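Local coordinates for beta-agarase B (Zobellia galactanivorans, PDB 4ATF), which hydrolyses the beta-1,4-linkages between galactose and 3,6-anhydrogalactose residues in agarose at random positions along the chain, retaining the anomeric configuration, at residues P66-W71 against T261-W266; N121-S126 against Y145-S150; V128-A133 against M255-N260; D135-D140 against L251-D256. The protein carries 1 engineered substitution. All coordinates share one frame; numbering follows the deposited sequence.

Contact 1: residues P66-W71 against T261-W266. With GAL (beta-D-galactopyranose), chain E.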
# COMPACT_ATOMS: atom_id res chain seq x y z
N PRO A 66 1.63 -9.47 9.33
CA PRO A 66 2.30 -10.68 8.84
C PRO A 66 3.74 -10.79 9.37
O PRO A 66 4.29 -9.81 9.94
CB PRO A 66 2.34 -10.43 7.31
CG PRO A 66 2.48 -8.90 7.23
CD PRO A 66 1.53 -8.42 8.31
N GLY A 67 4.40 -11.92 9.10
CA GLY A 67 5.87 -12.03 9.35
C GLY A 67 6.17 -11.70 10.78
O GLY A 67 5.47 -12.19 11.71
N LEU A 68 7.21 -10.87 10.98
CA LEU A 68 7.57 -10.38 12.33
C LEU A 68 6.76 -9.13 12.72
O LEU A 68 6.99 -8.55 13.78
CB LEU A 68 9.04 -10.01 12.36
CG LEU A 68 10.04 -11.17 12.19
CD1 LEU A 68 11.50 -10.65 12.07
CD2 LEU A 68 9.84 -12.13 13.35
N THR A 69 5.82 -8.70 11.87
CA THR A 69 5.04 -7.45 12.16
C THR A 69 4.17 -7.57 13.43
O THR A 69 3.46 -8.60 13.62
CB THR A 69 4.11 -7.04 11.03
OG1 THR A 69 4.83 -7.04 9.78
CG2 THR A 69 3.54 -5.66 11.30
N GLU A 70 4.23 -6.56 14.33
CA GLU A 70 3.18 -6.51 15.38
C GLU A 70 2.69 -5.06 15.41
O GLU A 70 3.38 -4.18 15.97
CB GLU A 70 3.74 -6.99 16.73
CG GLU A 70 2.66 -6.79 17.84
CD GLU A 70 3.14 -7.29 19.22
OE1 GLU A 70 3.06 -8.53 19.45
OE2 GLU A 70 3.58 -6.44 20.06
N TRP A 71 1.60 -4.77 14.70
CA TRP A 71 1.16 -3.40 14.60
C TRP A 71 0.77 -2.84 15.97
O TRP A 71 0.21 -3.56 16.81
CB TRP A 71 -0.04 -3.24 13.67
CG TRP A 71 0.38 -3.42 12.19
CD1 TRP A 71 1.47 -2.85 11.53
CD2 TRP A 71 -0.32 -4.16 11.21
NE1 TRP A 71 1.48 -3.21 10.20
CE2 TRP A 71 0.41 -4.05 9.98
CE3 TRP A 71 -1.49 -4.95 11.24
CZ2 TRP A 71 -0.04 -4.68 8.77
CZ3 TRP A 71 -1.92 -5.57 10.03
CH2 TRP A 71 -1.18 -5.44 8.84
N THR A 261 3.52 0.04 7.46
CA THR A 261 4.76 -0.67 7.10
C THR A 261 4.57 -2.09 7.55
O THR A 261 3.71 -2.34 8.43
CB THR A 261 6.07 -0.01 7.66
OG1 THR A 261 6.09 -0.11 9.10
CG2 THR A 261 6.11 1.51 7.27
N GLU A 262 5.38 -3.03 7.00
CA GLU A 262 5.21 -4.49 7.28
C GLU A 262 6.54 -5.19 7.16
O GLU A 262 7.32 -4.90 6.24
CB GLU A 262 4.26 -5.24 6.28
CG GLU A 262 2.81 -4.90 6.40
CD GLU A 262 1.90 -5.62 5.34
OE1 GLU A 262 2.38 -6.44 4.55
OE2 GLU A 262 0.70 -5.28 5.24
N ASP A 263 6.78 -6.16 8.03
CA ASP A 263 7.76 -7.18 7.73
C ASP A 263 6.98 -8.38 7.13
O ASP A 263 6.08 -8.89 7.78
CB ASP A 263 8.47 -7.64 9.02
CG ASP A 263 9.39 -8.81 8.78
OD1 ASP A 263 8.91 -9.98 8.90
OD2 ASP A 263 10.60 -8.54 8.51
N GLN A 264 7.33 -8.85 5.93
CA GLN A 264 6.62 -9.98 5.37
C GLN A 264 7.42 -11.32 5.51
O GLN A 264 8.65 -11.33 5.47
CB GLN A 264 6.31 -9.65 3.92
CG GLN A 264 5.29 -8.55 3.91
CD GLN A 264 5.30 -7.65 2.72
OE1 GLN A 264 4.47 -6.69 2.61
NE2 GLN A 264 6.14 -7.95 1.77
N THR A 265 6.68 -12.44 5.68
CA THR A 265 7.32 -13.76 5.85
C THR A 265 8.27 -14.17 4.70
O THR A 265 9.35 -14.73 4.91
CB THR A 265 6.27 -14.89 6.07
OG1 THR A 265 5.44 -14.52 7.17
CG2 THR A 265 6.99 -16.24 6.45
N TRP A 266 7.91 -13.85 3.47
CA TRP A 266 8.79 -14.28 2.36
C TRP A 266 10.18 -13.58 2.40
O TRP A 266 11.13 -14.05 1.73
CB TRP A 266 8.11 -14.05 0.99
CG TRP A 266 7.93 -12.60 0.53
CD1 TRP A 266 6.95 -11.74 0.90
CD2 TRP A 266 8.78 -11.87 -0.38
NE1 TRP A 266 7.13 -10.47 0.28
CE2 TRP A 266 8.22 -10.55 -0.53
CE3 TRP A 266 9.93 -12.19 -1.11
CZ2 TRP A 266 8.76 -9.58 -1.35
CZ3 TRP A 266 10.49 -11.20 -1.95
CH2 TRP A 266 9.91 -9.90 -2.06
C1 GAL E . -0.23 -6.87 -0.41
C2 GAL E . -0.62 -8.08 0.43
C3 GAL E . -1.34 -7.78 1.75
C4 GAL E . -0.43 -6.81 2.53
C5 GAL E . -0.06 -5.61 1.61
C6 GAL E . 0.76 -4.52 2.32
O2 GAL E . -1.53 -8.77 -0.38
O3 GAL E . -1.46 -9.06 2.40
O4 GAL E . 0.74 -7.51 2.86
O5 GAL E . 0.55 -5.96 0.36
O6 GAL E . 0.92 -3.49 1.34

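Contact 2: residues N121-S126 against Y145-S150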
# COMPACT_ATOMS: atom_id res chain seq x y z
N ASN A 121 14.26 4.01 3.89
CA ASN A 121 15.55 3.38 3.66
C ASN A 121 15.66 2.17 4.63
O ASN A 121 16.51 2.16 5.53
CB ASN A 121 16.67 4.39 3.95
CG ASN A 121 18.05 3.87 3.55
OD1 ASN A 121 18.19 2.80 2.94
ND2 ASN A 121 19.08 4.61 3.94
N SER A 122 14.76 1.19 4.45
CA SER A 122 14.65 0.00 5.27
C SER A 122 14.29 -1.25 4.45
O SER A 122 13.72 -1.15 3.29
CB SER A 122 13.49 0.27 6.26
OG SER A 122 13.28 -0.84 7.16
N THR A 123 14.51 -2.45 5.03
CA THR A 123 14.09 -3.67 4.33
C THR A 123 12.64 -3.92 4.58
O THR A 123 12.03 -4.74 3.88
CB THR A 123 14.90 -4.96 4.83
OG1 THR A 123 14.92 -4.98 6.26
CG2 THR A 123 16.36 -4.89 4.30
N LEU A 124 12.05 -3.15 5.50
CA LEU A 124 10.59 -3.27 5.72
C LEU A 124 9.83 -2.68 4.56
O LEU A 124 10.36 -1.79 3.88
CB LEU A 124 10.19 -2.45 6.95
CG LEU A 124 10.71 -2.99 8.29
CD1 LEU A 124 10.19 -1.98 9.37
CD2 LEU A 124 10.31 -4.39 8.59
N ALA A 125 8.61 -3.17 4.30
CA ALA A 125 7.73 -2.60 3.25
C ALA A 125 7.15 -1.26 3.66
O ALA A 125 6.79 -1.09 4.83
CB ALA A 125 6.56 -3.60 2.86
N SER A 126 7.06 -0.32 2.71
CA SER A 126 6.33 0.96 2.82
C SER A 126 5.08 0.84 1.97
O SER A 126 5.21 0.64 0.77
CB SER A 126 7.20 2.08 2.26
OG SER A 126 8.41 2.22 3.00
N TYR A 145 10.22 -1.72 -1.00
CA TYR A 145 11.23 -2.13 -0.01
C TYR A 145 12.41 -1.22 -0.32
O TYR A 145 13.22 -1.51 -1.21
CB TYR A 145 11.58 -3.64 -0.20
CG TYR A 145 10.33 -4.49 -0.18
CD1 TYR A 145 9.60 -4.71 -1.36
CD2 TYR A 145 9.78 -5.02 1.02
CE1 TYR A 145 8.41 -5.45 -1.37
CE2 TYR A 145 8.56 -5.80 0.99
CZ TYR A 145 7.91 -6.00 -0.20
OH TYR A 145 6.70 -6.72 -0.29
N GLY A 146 12.54 -0.09 0.37
CA GLY A 146 13.47 0.95 -0.09
C GLY A 146 14.97 0.90 0.24
O GLY A 146 15.72 1.72 -0.30
N ALA A 147 15.41 -0.01 1.12
CA ALA A 147 16.80 0.09 1.67
C ALA A 147 17.89 0.11 0.59
O ALA A 147 17.82 -0.68 -0.39
CB ALA A 147 17.11 -1.08 2.64
N ASP A 148 18.91 0.95 0.79
CA ASP A 148 20.12 0.85 -0.07
C ASP A 148 20.88 -0.47 0.19
O ASP A 148 21.50 -1.04 -0.73
CB ASP A 148 21.07 2.00 0.25
CG ASP A 148 20.47 3.39 -0.17
OD1 ASP A 148 19.68 3.44 -1.18
OD2 ASP A 148 20.82 4.41 0.49
N TYR A 149 20.86 -0.93 1.45
CA TYR A 149 21.71 -2.05 1.87
C TYR A 149 20.97 -2.88 2.90
O TYR A 149 20.25 -2.30 3.70
CB TYR A 149 22.98 -1.49 2.51
CG TYR A 149 23.97 -2.60 2.87
CD1 TYR A 149 24.80 -3.18 1.91
CD2 TYR A 149 24.03 -3.10 4.19
CE1 TYR A 149 25.70 -4.23 2.26
CE2 TYR A 149 24.90 -4.14 4.52
CZ TYR A 149 25.73 -4.71 3.58
OH TYR A 149 26.58 -5.78 4.01
N SER A 150 21.18 -4.21 2.91
CA SER A 150 20.60 -5.10 3.97
C SER A 150 21.69 -5.80 4.86
O SER A 150 22.45 -6.64 4.38
CB SER A 150 19.68 -6.16 3.34
OG SER A 150 19.33 -7.20 4.31
O HOH W 1 20.17 0.93 3.82
O HOH W 2 22.32 4.28 2.67
O HOH W 3 10.45 0.43 2.38

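Contact 3: residues V128-A133 against M255-N260. With GAL (beta-D-galactopyranose), chain E; AAL (3,6-anhydro-alpha-L-galactopyranose), chain B.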
# COMPACT_ATOMS: atom_id res chain seq x y z
N VAL A 128 0.88 1.74 0.75
CA VAL A 128 -0.40 2.42 0.68
C VAL A 128 -1.26 1.50 -0.18
O VAL A 128 -0.92 1.23 -1.34
CB VAL A 128 -0.28 3.80 -0.04
CG1 VAL A 128 -1.65 4.48 -0.20
CG2 VAL A 128 0.69 4.73 0.74
N TRP A 129 -2.39 1.05 0.35
CA TRP A 129 -3.18 0.03 -0.34
C TRP A 129 -4.68 0.12 -0.04
O TRP A 129 -5.08 0.89 0.90
CB TRP A 129 -2.58 -1.38 -0.08
CG TRP A 129 -2.35 -1.79 1.33
CD1 TRP A 129 -1.58 -1.16 2.30
CD2 TRP A 129 -2.89 -2.97 1.95
NE1 TRP A 129 -1.61 -1.90 3.47
CE2 TRP A 129 -2.40 -3.02 3.27
CE3 TRP A 129 -3.73 -4.02 1.47
CZ2 TRP A 129 -2.73 -4.06 4.16
CZ3 TRP A 129 -4.04 -5.09 2.35
CH2 TRP A 129 -3.54 -5.09 3.69
N LEU A 130 -5.50 -0.63 -0.80
CA LEU A 130 -6.98 -0.63 -0.64
C LEU A 130 -7.38 -2.07 -0.37
O LEU A 130 -6.83 -3.01 -1.03
CB LEU A 130 -7.70 -0.21 -1.94
CG LEU A 130 -7.20 1.15 -2.48
CD1 LEU A 130 -7.95 1.42 -3.83
CD2 LEU A 130 -7.40 2.31 -1.46
N LEU A 131 -8.31 -2.30 0.55
CA LEU A 131 -8.66 -3.74 0.90
C LEU A 131 -10.16 -3.78 1.19
O LEU A 131 -10.64 -2.96 1.99
CB LEU A 131 -7.89 -4.19 2.16
CG LEU A 131 -8.15 -5.61 2.65
CD1 LEU A 131 -7.63 -6.55 1.56
CD2 LEU A 131 -7.37 -5.85 3.98
N SER A 132 -10.92 -4.69 0.54
CA SER A 132 -12.35 -4.79 0.84
C SER A 132 -12.60 -5.24 2.30
O SER A 132 -11.74 -5.87 2.92
CB SER A 132 -13.05 -5.76 -0.17
OG SER A 132 -12.53 -7.10 0.02
N ALA A 133 -13.81 -4.94 2.81
CA ALA A 133 -14.13 -5.24 4.20
C ALA A 133 -13.97 -6.77 4.49
O ALA A 133 -13.56 -7.19 5.62
CB ALA A 133 -15.59 -4.73 4.52
N MET A 255 -13.73 -0.33 -0.71
CA MET A 255 -12.48 -0.73 -0.03
C MET A 255 -12.06 0.35 0.99
O MET A 255 -12.32 1.54 0.78
CB MET A 255 -11.34 -0.92 -1.04
CG MET A 255 -11.58 -2.12 -1.98
SD MET A 255 -10.15 -2.44 -3.01
CE MET A 255 -10.85 -3.66 -4.18
N ASP A 256 -11.45 -0.11 2.09
CA ASP A 256 -10.75 0.70 3.06
C ASP A 256 -9.38 1.14 2.48
O ASP A 256 -8.73 0.40 1.74
CB ASP A 256 -10.41 -0.17 4.32
CG ASP A 256 -11.66 -0.59 5.14
OD1 ASP A 256 -12.72 0.08 5.12
OD2 ASP A 256 -11.56 -1.62 5.86
N ILE A 257 -8.91 2.34 2.83
CA ILE A 257 -7.59 2.78 2.45
C ILE A 257 -6.70 2.44 3.63
O ILE A 257 -7.07 2.74 4.78
CB ILE A 257 -7.57 4.31 2.21
CG1 ILE A 257 -8.58 4.72 1.10
CG2 ILE A 257 -6.09 4.78 1.94
CD1 ILE A 257 -8.72 6.30 1.00
N ILE A 258 -5.58 1.77 3.41
CA ILE A 258 -4.70 1.35 4.54
C ILE A 258 -3.30 1.93 4.22
O ILE A 258 -2.85 1.87 3.06
CB ILE A 258 -4.64 -0.21 4.65
CG1 ILE A 258 -6.09 -0.77 4.80
CG2 ILE A 258 -3.66 -0.66 5.75
CD1 ILE A 258 -6.15 -2.31 4.99
N ILE A 259 -2.64 2.54 5.25
CA ILE A 259 -1.26 3.01 5.12
C ILE A 259 -0.47 2.33 6.25
O ILE A 259 -0.85 2.47 7.41
CB ILE A 259 -1.19 4.57 5.24
CG1 ILE A 259 -2.11 5.20 4.18
CG2 ILE A 259 0.32 5.04 5.16
CD1 ILE A 259 -2.14 6.76 4.16
N ASN A 260 0.63 1.63 5.95
CA ASN A 260 1.36 0.94 6.97
C ASN A 260 2.77 0.65 6.54
O ASN A 260 3.19 1.04 5.44
CB ASN A 260 0.62 -0.37 7.46
CG ASN A 260 0.70 -1.55 6.46
OD1 ASN A 260 1.64 -1.67 5.70
ND2 ASN A 260 -0.28 -2.45 6.51
C1 GAL E . -0.23 -6.87 -0.41
C2 GAL E . -0.62 -8.08 0.43
C3 GAL E . -1.34 -7.78 1.75
C4 GAL E . -0.43 -6.81 2.53
C5 GAL E . -0.06 -5.61 1.61
C6 GAL E . 0.76 -4.52 2.32
O2 GAL E . -1.53 -8.77 -0.38
O3 GAL E . -1.46 -9.06 2.40
O4 GAL E . 0.74 -7.51 2.86
O5 GAL E . 0.55 -5.96 0.36
O6 GAL E . 0.92 -3.49 1.34
C1 AAL B . -2.82 -9.51 2.61
C2 AAL B . -2.75 -10.98 3.12
C3 AAL B . -4.11 -11.31 3.81
C4 AAL B . -4.55 -10.39 4.88
C5 AAL B . -4.71 -9.09 4.11
C6 AAL B . -5.62 -9.61 2.97
O2 AAL B . -1.68 -11.11 4.05
O3 AAL B . -5.21 -11.01 2.86
O4 AAL B . -5.70 -10.67 5.62
O5 AAL B . -3.46 -8.57 3.57

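Contact 4: residues D135-D140 against L251-D256. With GAL (beta-D-galactopyranose), chain C.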
# COMPACT_ATOMS: atom_id res chain seq x y z
N ASP A 135 -11.90 -8.86 3.06
CA ASP A 135 -10.48 -9.31 2.81
C ASP A 135 -10.33 -10.14 1.51
O ASP A 135 -9.39 -10.88 1.36
CB ASP A 135 -9.96 -10.14 4.01
CG ASP A 135 -9.73 -9.27 5.28
OD1 ASP A 135 -9.51 -8.05 5.12
OD2 ASP A 135 -9.77 -9.79 6.40
N THR A 136 -11.33 -10.08 0.62
CA THR A 136 -11.20 -10.79 -0.62
C THR A 136 -10.60 -10.04 -1.82
O THR A 136 -10.25 -10.73 -2.80
CB THR A 136 -12.54 -11.38 -1.08
OG1 THR A 136 -13.49 -10.31 -1.31
CG2 THR A 136 -13.04 -12.45 -0.05
N GLN A 137 -10.58 -8.69 -1.79
CA GLN A 137 -10.15 -7.95 -2.93
C GLN A 137 -9.23 -6.78 -2.43
O GLN A 137 -9.52 -6.14 -1.42
CB GLN A 137 -11.38 -7.38 -3.71
CG GLN A 137 -12.31 -8.49 -4.23
CD GLN A 137 -13.59 -7.94 -4.88
OE1 GLN A 137 -14.49 -8.72 -5.29
NE2 GLN A 137 -13.65 -6.64 -5.03
N GLU A 138 -8.12 -6.56 -3.14
CA GLU A 138 -7.03 -5.68 -2.69
C GLU A 138 -6.40 -4.99 -3.90
O GLU A 138 -6.27 -5.62 -4.97
CB GLU A 138 -5.93 -6.51 -1.96
CG GLU A 138 -4.79 -5.62 -1.34
CD GLU A 138 -3.62 -5.28 -2.36
OE1 GLU A 138 -3.52 -5.93 -3.43
OE2 GLU A 138 -2.76 -4.35 -2.10
N ILE A 139 -6.01 -3.71 -3.76
CA ILE A 139 -5.32 -2.97 -4.82
C ILE A 139 -4.14 -2.27 -4.15
O ILE A 139 -4.35 -1.55 -3.15
CB ILE A 139 -6.23 -1.90 -5.50
CG1 ILE A 139 -7.38 -2.58 -6.28
CG2 ILE A 139 -5.33 -1.00 -6.49
CD1 ILE A 139 -8.60 -1.63 -6.54
N ASP A 140 -2.91 -2.55 -4.60
CA ASP A 140 -1.74 -1.80 -4.10
C ASP A 140 -1.61 -0.41 -4.72
O ASP A 140 -1.87 -0.25 -5.91
CB ASP A 140 -0.47 -2.44 -4.54
CG ASP A 140 -0.29 -3.80 -4.02
OD1 ASP A 140 -0.94 -4.27 -3.06
OD2 ASP A 140 0.55 -4.41 -4.71
N LEU A 251 -12.90 -6.64 -9.49
CA LEU A 251 -12.63 -5.77 -8.30
C LEU A 251 -13.82 -4.81 -8.09
O LEU A 251 -13.78 -3.64 -8.46
CB LEU A 251 -11.29 -5.04 -8.49
CG LEU A 251 -10.02 -5.97 -8.55
CD1 LEU A 251 -8.80 -5.19 -9.03
CD2 LEU A 251 -9.76 -6.56 -7.18
N ASN A 252 -14.90 -5.30 -7.52
CA ASN A 252 -16.16 -4.54 -7.48
C ASN A 252 -16.46 -4.04 -6.06
O ASN A 252 -17.34 -3.18 -5.89
CB ASN A 252 -17.35 -5.42 -7.94
CG ASN A 252 -17.69 -6.55 -6.89
OD1 ASN A 252 -16.80 -7.39 -6.56
ND2 ASN A 252 -18.89 -6.51 -6.30
N LYS A 253 -15.79 -4.60 -5.05
CA LYS A 253 -16.25 -4.28 -3.67
C LYS A 253 -15.65 -2.96 -3.19
O LYS A 253 -14.46 -2.69 -3.45
CB LYS A 253 -15.82 -5.42 -2.71
CG LYS A 253 -16.56 -6.79 -3.02
CD LYS A 253 -16.02 -7.94 -2.18
CE LYS A 253 -16.85 -9.19 -2.55
NZ LYS A 253 -16.17 -10.53 -2.10
N GLU A 254 -16.43 -2.15 -2.46
CA GLU A 254 -15.86 -0.91 -1.86
C GLU A 254 -14.71 -1.26 -0.88
O GLU A 254 -14.67 -2.42 -0.32
CB GLU A 254 -16.99 -0.07 -1.19
CG GLU A 254 -17.50 -0.69 0.09
CD GLU A 254 -18.70 0.02 0.68
OE1 GLU A 254 -19.05 1.16 0.22
OE2 GLU A 254 -19.31 -0.58 1.59
N MET A 255 -13.73 -0.33 -0.71
CA MET A 255 -12.48 -0.73 -0.03
C MET A 255 -12.06 0.35 0.99
O MET A 255 -12.32 1.54 0.78
CB MET A 255 -11.34 -0.92 -1.04
CG MET A 255 -11.58 -2.12 -1.98
SD MET A 255 -10.15 -2.44 -3.01
CE MET A 255 -10.85 -3.66 -4.18
N ASP A 256 -11.45 -0.11 2.09
CA ASP A 256 -10.75 0.70 3.06
C ASP A 256 -9.38 1.14 2.48
O ASP A 256 -8.73 0.40 1.74
CB ASP A 256 -10.41 -0.17 4.32
CG ASP A 256 -11.66 -0.59 5.14
OD1 ASP A 256 -12.72 0.08 5.12
OD2 ASP A 256 -11.56 -1.62 5.86
C1 GAL C . -5.48 -11.11 6.95
C2 GAL C . -6.91 -11.12 7.54
C3 GAL C . -6.90 -11.76 8.95
C4 GAL C . -6.18 -13.13 8.93
C5 GAL C . -4.80 -13.01 8.26
C6 GAL C . -4.21 -14.41 8.31
O2 GAL C . -7.52 -9.82 7.55
O3 GAL C . -8.25 -12.00 9.30
O4 GAL C . -6.91 -13.99 8.07
O5 GAL C . -4.94 -12.46 6.91
O6 GAL C . -2.93 -14.14 7.85

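Contact 1: residues P66-W71 against T261-W266
Three hydrogen bonds tie P66-W71 to T261-W266, and each pairs a backbone group with a side chain. The amide of L68 points almost straight (173°) at D263 OD1, L68 N to OD1 being 2.8 Å, and meets the carboxylate from above its plane. D263 N donates in turn to T69 OG1 at 2.8 Å, with a more bent approach of 142°. W71 then gives its indole NE1-H to T261 O; NE1 and O are 3.0 Å apart, the carbonyl oxygen lying in the ring plane, an arrangement likely to limit rotation of the indole. D263, with its CG anti to the backbone N (chi1 173°), brings OD1 to the turn, where S268 OG also binds it, while OD2 bonds to T280.

The backbones pack closely where P66-T69 makes a type II' turn. G67 takes a positive phi there, and its CA sits 3.5 Å from D263 O in a CA-H...O contact; a side chain at this position would run into that oxygen.

P66 and W71 pack against E262, a substrate-binding residue. P66 CG approaches E262 OE1 to 3.6 Å and the rim of the W71 ring, at CZ2, lies 3.7 Å from E262 CG. Between these neighbours the extended side chain delivers OE1 to the galactose of chain E, whose O4 donates to it at 2.6 Å.

Strand 69-71 runs parallel to strand 96-103, whose M98 touches T69, W71 and T261, and the end of strand 255-262 passes through Q264, the N-cap position, into the short helix 265-268.

Contact 2: residues N121-S126 against Y145-S150
N121 brings its amide end to the backbone at A147 and D148. CB leaves the backbone directed away from 145-150, but CG stands anti to the backbone N (chi1 -172°), which carries the amide back over A147 and D148. CG comes to 4.1 Å from D148 N. Its branch OD1 accepts that N-H, OD1 to D148 N being 2.9 Å with an angle of 162°, and also lies 3.3 Å from A147 CA. A water donates to the same OD1 and accepts from Y149 N, which gives the oxygen two partners. The other branch, ND2, has weak bonds to N291 and to a second water, the latter held firmly by D148 OD2. Replacing N121 by alanine would probably take from the D148 amide this acceptor and from the first water its anchor, leaving the 147-149 loop freer to shift.

Farther along, A147 N donates to S122 O at 3.0 Å, from above the carbonyl plane. S122 OG accepts from L124 N in an ST turn, and bonds to N292. A third water links L124 O, S126 OG and G146 N. At the end of the contact, A125 CB packs 3.5 Å from Y145 CE2, and T123 O meets the same ring at its edge. Y145 belongs to the glycan pocket, and its hydroxyl probably hydrogen-bonds to the side chain of Q264.

The loop leads into strand 125-132, which lies between strands 137-145 and 255-262, while strand 149-150 pairs with strand 155-156.

Contact 3: residues V128-A133 against M255-N260
I258 N donates to W129 O at 2.7 Å, nearly straight at 169°, and W129 N returns a bond to I258 O. L131 and D256 form a second such hydrogen-bonded pair, so 128-132 and 255-260 run antiparallel in regular register. Side chains alternate between the two faces. V128, L130, I257 and I259 share one; L130 CD2 lies 3.7 Å from I257 CG1, side by side, and both isoleucines reach strand 293-306. The pair is part of the beta-jelly-roll sandwich of GH16 enzymes, whose concave side carries the substrate cleft.

On that side W129 takes chi1 53°, with CG between the backbone N and the carbonyl carbon, and its indole lies over I258. I258 CB is 3.9 Å from the centroid of the five-membered ring, a CH-pi contact. Over the opposite face sits the galactose of chain E, its C5 3.7 Å above the indole plane, while W129 CH2 is 3.5 Å from O5 of an anhydrogalactose. A serine in place of W129 would probably deprive this galactose of its platform and uncover I258. Next along this face, L131 CB meets I258 CD1 at 3.8 Å. D256 holds R106 in a salt bridge and bonds to the substrate-binding H60.

Contact 4: residues D135-D140 against L251-D256
Q137 and L251 have their CA atoms 6.3 Å apart and E138 and M255 theirs 7.8 Å apart, too wide for backbone pairing, so side chains bridge the gap between 135-140 and 251-256. Along the strand Q137 and I139 point toward the opposing segment, whereas E138, the probable nucleophile and a glycan-pocket residue, has its side chain start away from it.

The polar link is at one end. K253 stretches its fully extended chain past the Q137 side chain, which it crosses at about a right angle, and NZ reaches T136 OG1 at 2.8 Å. D134 binds both groups, through a salt bridge to K253 and a hydrogen bond to T136. The amide of Q137 lies against the backbone of N252 and K253.

Nearer the strand, the contact turns apolar. Q137 CB is 3.8 Å from the methyl CE of M255 and 3.9 Å from L251 CD2, and I139 adds a second layer: its CD1 lies 3.8 Å from that same CE, and its CG1 is 4.0 Å from L251 CD1. The methionine methyl thus wedges between Q137 and I139.

Beyond the interface, D135 OD2 accepts from O2 of the galactose of chain C at 2.5 Å, a grip shared with Y59 and N61, while H60 bonds to OD1.

Strand 137-145 lies between strands 125-132 and 164-172; V203 and W205 of strand 199-207 pack on I139, and W205 also touches M255.

All four contacts are largely buried, but contact 3 lies nearest the centre of the chain and is the one built from regular strand pairing. Contacts 1, 3 and 4 follow strand 255-262 from end to end, whereas contacts 2 and 3 share strand 125-132. At the strand ends the chemistry changes: contact 1 replaces ladder bonds with backbone-to-side-chain ones, contact 2 relies on loop hydrogen bonds and bridging waters, and contact 4 combines an apolar layer with a partly exposed lysine. Contacts 1 and 2 meet through the Q264-Y145 pair and through E262 and A125. Contacts 1 and 3 meet the same galactose, through a carboxylate and an indole, and contact 4 binds another galactose farther along the glycan through a carboxylate.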